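Local coordinates for IPT/TIG domain-containing protein BACOVA_02650 (Bacteroides ovatus, PDB 5E7H) that binds polysaccharide at the surface of the cell and probably captures xyloglucan before its transport into the periplasm, here as its two C-terminal domains, at residues V32-N35 with D39-V42; A238-P241 with Q245-I248. All blocks are in the same frame, centred on the assembly; numbering follows the deposited sequence.

Contact 1: V32-N35 with D39-V42; sequences VNIN and DIPV
Asn33 and Asp39 face each other across a tight antiparallel hairpin, as a non-hydrogen-bonded pair with CA atoms 4.4 Å apart. ND2 of Asn33 donates to Asp39 OD1 over 2.8 Å in a nearly straight bond (164°); the acceptor lies in the plane of the amide, yet amide and carboxylate planes are turned 74° from each other. Asn33 OD1, the other end of the amide, accepts from Gly36 N in the turn, and Asp39 OD1 also meets Arg31 NE in a salt bridge. With a leucine here, Gly36 N and Asp39 OD1 would probably each lose a partner, and the turn would be less firmly held.

The other face is apolar. Ile40 N bonds to Val32 O at 2.9 Å, and the two side chains run side by side, CG1 to CG1 at 4.0 Å. With CG1 anti to its carbonyl carbon (chi1 -53°), Ile40 also meets Ile34 obliquely, its CD1 3.9 Å from CG1 of Ile34. Phe56, from the opposing sheet of this IPT/TIG immunoglobulin-like sandwich, touches all three. The chemistry thus divides the hairpin into a core-facing aliphatic side and an outer polar side, where one amide links the turn to the neighbouring strand.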
ATOM      1  N   VAL A  32     -18.489  -4.390  13.591  1.00 25.83           N
ATOM      2  CA  VAL A  32     -17.335  -3.753  12.959  1.00 25.44           C
ATOM      3  C   VAL A  32     -17.859  -2.860  11.838  1.00 28.48           C
ATOM      4  O   VAL A  32     -18.379  -3.350  10.832  1.00 27.98           O
ATOM      5  CB  VAL A  32     -16.309  -4.777  12.405  1.00 25.09           C
ATOM      6  CG1 VAL A  32     -15.187  -4.079  11.635  1.00 22.78           C
ATOM      7  CG2 VAL A  32     -15.721  -5.598  13.547  1.00 27.19           C
ATOM      8  N   ASN A  33     -17.743  -1.547  12.035  1.00 25.22           N
ATOM      9  CA  ASN A  33     -18.247  -0.576  11.077  1.00 23.10           C
ATOM     10  C   ASN A  33     -17.109   0.015  10.268  1.00 23.86           C
ATOM     11  O   ASN A  33     -16.099   0.429  10.825  1.00 21.92           O
ATOM     12  CB  ASN A  33     -19.014   0.544  11.774  1.00 24.32           C
ATOM     13  CG  ASN A  33     -19.502   1.595  10.801  1.00 27.35           C
ATOM     14  OD1 ASN A  33     -18.828   2.585  10.572  1.00 28.47           O
ATOM     15  ND2 ASN A  33     -20.669   1.359  10.193  1.00 31.36           N
ATOM     16  N   ILE A  34     -17.287   0.035   8.952  1.00 20.19           N
ATOM     17  CA  ILE A  34     -16.321   0.591   8.028  1.00 18.57           C
ATOM     18  C   ILE A  34     -16.708   1.990   7.564  1.00 19.94           C
ATOM     19  O   ILE A  34     -17.661   2.152   6.796  1.00 19.50           O
ATOM     20  CB  ILE A  34     -16.169  -0.307   6.792  1.00 17.08           C
ATOM     21  CG1 ILE A  34     -15.924  -1.773   7.176  1.00 20.22           C
ATOM     22  CG2 ILE A  34     -15.036   0.192   5.926  1.00 17.62           C
ATOM     23  CD1 ILE A  34     -14.742  -2.049   8.109  1.00 20.89           C
ATOM     24  N   ASN A  35     -16.009   2.994   8.099  1.00 19.76           N
ATOM     25  CA  ASN A  35     -16.100   4.385   7.647  1.00 20.02           C
ATOM     26  C   ASN A  35     -17.504   4.962   7.705  1.00 21.07           C
ATOM     27  O   ASN A  35     -17.817   5.887   6.962  1.00 21.82           O
ATOM     28  CB  ASN A  35     -15.529   4.515   6.219  1.00 18.32           C
ATOM     29  CG  ASN A  35     -14.027   4.305   6.177  1.00 17.41           C
ATOM     30  OD1 ASN A  35     -13.435   3.823   7.148  1.00 18.12           O
ATOM     31  ND2 ASN A  35     -13.395   4.691   5.066  1.00 17.72           N
ATOM     32  N   ASP A  39     -21.458  -2.196   7.692  1.00 26.72           N
ATOM     33  CA  ASP A  39     -20.974  -3.083   8.751  1.00 25.48           C
ATOM     34  C   ASP A  39     -20.493  -4.396   8.151  1.00 31.07           C
ATOM     35  O   ASP A  39     -20.993  -4.836   7.113  1.00 34.16           O
ATOM     36  CB  ASP A  39     -22.070  -3.381   9.791  1.00 26.68           C
ATOM     37  CG  ASP A  39     -22.514  -2.159  10.556  1.00 30.07           C
ATOM     38  OD1 ASP A  39     -21.709  -1.230  10.735  1.00 32.74           O
ATOM     39  OD2 ASP A  39     -23.677  -2.143  11.012  1.00 36.86           O
ATOM     40  N   ILE A  40     -19.534  -5.025   8.818  1.00 24.32           N
ATOM     41  CA  ILE A  40     -19.141  -6.389   8.499  1.00 26.84           C
ATOM     42  C   ILE A  40     -20.076  -7.327   9.260  1.00 27.42           C
ATOM     43  O   ILE A  40     -20.194  -7.203  10.472  1.00 33.11           O
ATOM     44  CB  ILE A  40     -17.677  -6.675   8.901  1.00 24.51           C
ATOM     45  CG1 ILE A  40     -16.720  -5.623   8.313  1.00 21.48           C
ATOM     46  CG2 ILE A  40     -17.269  -8.102   8.503  1.00 26.10           C
ATOM     47  CD1 ILE A  40     -16.645  -5.579   6.813  1.00 23.07           C
ATOM     48  N   PRO A  41     -20.757  -8.248   8.555  1.00 36.02           N
ATOM     49  CA  PRO A  41     -21.593  -9.242   9.245  1.00 45.51           C
ATOM     50  C   PRO A  41     -20.818  -9.947  10.357  1.00 29.89           C
ATOM     51  O   PRO A  41     -19.727 -10.437  10.078  1.00 30.43           O
ATOM     52  CB  PRO A  41     -21.960 -10.226   8.129  1.00 41.41           C
ATOM     53  CG  PRO A  41     -21.848  -9.443   6.875  1.00 42.00           C
ATOM     54  CD  PRO A  41     -20.724  -8.470   7.101  1.00 32.91           C
ATOM     55  N   VAL A  42     -21.364  -9.998  11.569  1.00 34.94           N
ATOM     56  CA  VAL A  42     -20.633 -10.552  12.705  1.00 41.60           C
ATOM     57  C   VAL A  42     -20.208 -11.987  12.423  1.00 37.07           C
ATOM     58  O   VAL A  42     -19.129 -12.417  12.827  1.00 33.84           O
ATOM     59  CB  VAL A  42     -21.470 -10.483  13.990  1.00 50.52           C
ATOM     60  CG1 VAL A  42     -20.780 -11.218  15.138  1.00 46.89           C
ATOM     61  CG2 VAL A  42     -21.709  -9.026  14.359  1.00 55.47           C
TER
HETATM   62  O   HOH W   1     -20.790  -5.464  12.180  1.00 30.93           O

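Contact 2: A238-P241 with Q245-I248; sequences ATNP and QATI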
ATOM      1  N   ALA A 238      12.621  -2.054 -11.920  1.00 16.70           N
ATOM      2  CA  ALA A 238      13.094  -3.355 -11.454  1.00 17.25           C
ATOM      3  C   ALA A 238      14.398  -3.720 -12.160  1.00 16.40           C
ATOM      4  O   ALA A 238      14.519  -3.571 -13.372  1.00 18.72           O
ATOM      5  CB  ALA A 238      12.038  -4.441 -11.706  1.00 16.92           C
ATOM      6  N   THR A 239      15.363  -4.222 -11.397  1.00 17.86           N
ATOM      7  CA  THR A 239      16.631  -4.709 -11.935  1.00 19.66           C
ATOM      8  C   THR A 239      16.971  -6.019 -11.238  1.00 19.95           C
ATOM      9  O   THR A 239      16.273  -6.436 -10.297  1.00 19.49           O
ATOM     10  CB  THR A 239      17.779  -3.720 -11.721  1.00 21.72           C
ATOM     11  OG1 THR A 239      17.900  -3.414 -10.325  1.00 20.99           O
ATOM     12  CG2 THR A 239      17.562  -2.447 -12.518  1.00 21.06           C
ATOM     13  N   ASN A 240      18.049  -6.653 -11.684  1.00 20.21           N
ATOM     14  CA  ASN A 240      18.516  -7.862 -11.038  1.00 21.27           C
ATOM     15  C   ASN A 240      20.024  -7.880 -10.852  1.00 23.30           C
ATOM     16  O   ASN A 240      20.769  -8.431 -11.691  1.00 22.84           O
ATOM     17  CB  ASN A 240      18.098  -9.102 -11.829  1.00 20.79           C
ATOM     18  CG  ASN A 240      18.513 -10.369 -11.138  1.00 25.99           C
ATOM     19  OD1 ASN A 240      18.830 -10.351  -9.947  1.00 23.55           O
ATOM     20  ND2 ASN A 240      18.528 -11.479 -11.871  1.00 23.75           N
ATOM     21  N   PRO A 241      20.491  -7.307  -9.739  1.00 21.94           N
ATOM     22  CA  PRO A 241      21.927  -7.343  -9.456  1.00 25.35           C
ATOM     23  C   PRO A 241      22.423  -8.724  -9.021  1.00 27.98           C
ATOM     24  O   PRO A 241      23.626  -8.890  -8.805  1.00 29.25           O
ATOM     25  CB  PRO A 241      22.092  -6.297  -8.335  1.00 34.80           C
ATOM     26  CG  PRO A 241      20.768  -6.133  -7.725  1.00 38.33           C
ATOM     27  CD  PRO A 241      19.737  -6.473  -8.779  1.00 23.65           C
ATOM     28  N   GLN A 245      19.680 -15.669 -13.122  1.00 24.94           N
ATOM     29  CA  GLN A 245      18.384 -15.405 -13.722  1.00 23.78           C
ATOM     30  C   GLN A 245      17.290 -15.640 -12.684  1.00 23.20           C
ATOM     31  O   GLN A 245      17.441 -16.478 -11.798  1.00 25.79           O
ATOM     32  CB  GLN A 245      18.196 -16.319 -14.940  1.00 24.63           C
ATOM     33  CG  GLN A 245      16.899 -16.149 -15.702  1.00 24.21           C
ATOM     34  CD  GLN A 245      16.743 -17.156 -16.849  1.00 26.01           C
ATOM     35  OE1 GLN A 245      15.640 -17.324 -17.362  1.00 28.66           O
ATOM     36  NE2 GLN A 245      17.821 -17.835 -17.236  1.00 29.59           N
ATOM     37  N   ALA A 246      16.205 -14.894 -12.801  1.00 21.37           N
ATOM     38  CA  ALA A 246      15.065 -15.064 -11.916  1.00 20.38           C
ATOM     39  C   ALA A 246      13.793 -14.722 -12.645  1.00 19.46           C
ATOM     40  O   ALA A 246      13.797 -13.900 -13.551  1.00 21.65           O
ATOM     41  CB  ALA A 246      15.211 -14.165 -10.703  1.00 26.89           C
ATOM     42  N   THR A 247      12.682 -15.292 -12.200  1.00 20.65           N
ATOM     43  CA  THR A 247      11.388 -14.948 -12.745  1.00 19.84           C
ATOM     44  C   THR A 247      10.589 -14.426 -11.572  1.00 22.87           C
ATOM     45  O   THR A 247      10.597 -15.023 -10.495  1.00 28.54           O
ATOM     46  CB  THR A 247      10.742 -16.169 -13.434  1.00 20.88           C
ATOM     47  OG1 THR A 247      11.557 -16.544 -14.562  1.00 27.16           O
ATOM     48  CG2 THR A 247       9.335 -15.870 -13.894  1.00 23.75           C
ATOM     49  N   ILE A 248       9.959 -13.273 -11.750  1.00 18.09           N
ATOM     50  CA  ILE A 248       9.181 -12.687 -10.667  1.00 16.80           C
ATOM     51  C   ILE A 248       7.807 -12.298 -11.190  1.00 17.66           C
ATOM     52  O   ILE A 248       7.585 -12.236 -12.395  1.00 17.58           O
ATOM     53  CB  ILE A 248       9.892 -11.468 -10.030  1.00 20.00           C
ATOM     54  CG1 ILE A 248       9.819 -10.216 -10.933  1.00 18.81           C
ATOM     55  CG2 ILE A 248      11.357 -11.824  -9.694  1.00 23.42           C
ATOM     56  CD1 ILE A 248      10.407  -8.940 -10.318  1.00 21.44           C
TER
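Asn240 reaches over to Ala246 with the ND2 end of its carboxamide, which stops 4.4 Å from CB of Ala246, a loose approach. The two residues stand at the feet of a beta arch: strand 233-240 belongs to the five-stranded sheet of the xyloglucan-binding domain's beta-sandwich, strand 246-259 to the other sheet, and the short loop between them crosses from one layer to the next. This is what separates an arch from a hairpin. The strands meet through side chains facing inward, without a hydrogen bond between the two segments, and even the nearest CA atoms, those of Asn240 and Gln245, are 8.0 Å apart.

The backbone hydrogen bonds go instead to separate neighbours, from Asn240 to Asn133 in one sheet and from Ala246 to Val129 in the other. Asn240 itself is buried, and its polar end is satisfied by the surrounding loops. OD1 accepts from Gly242 N, closing an Asx turn as the chain leaves the strand, while ND2 bonds to Ser244 O within the arch and to Ser130 O in the adjoining connection between the sheets. One amide thereby fastens two neighbouring crossings together.

Deeper in the sandwich, Ala238 and Ile248 point toward each other without close contact. The extended end of Ile248 (chi2 175°) brings its CD1 to 5.0 Å from CB of Ala238, and Phe177 and Trp136 touch both residues. Pro175 touches Asn240, Ala246 and Ile248, residues of both strands. With its CG anti to the backbone N (chi1 -177°), Asn240 points its side chain across to the facing strand, and its ND2 lies 4.3 Å from the CA of Gln245.

Overall arrangement
From the N terminus, the chain first builds the IPT/TIG domain, where contact 1 closes the short turn of a hairpin at the edge of one sheet. It then enters the xyloglucan-binding domain, and only near the C terminus does contact 2 close a loop that carries the chain from one layer of the sandwich to its last strand in the other. The two are in series and neither encloses nor crosses the other. They lie on opposite sides of the chain's centre. The centres of contact 1 and contact 2 are about 41 Å apart. Each is therefore local to its own domain: one joins neighbouring strands within a sheet, the other joins two sheets.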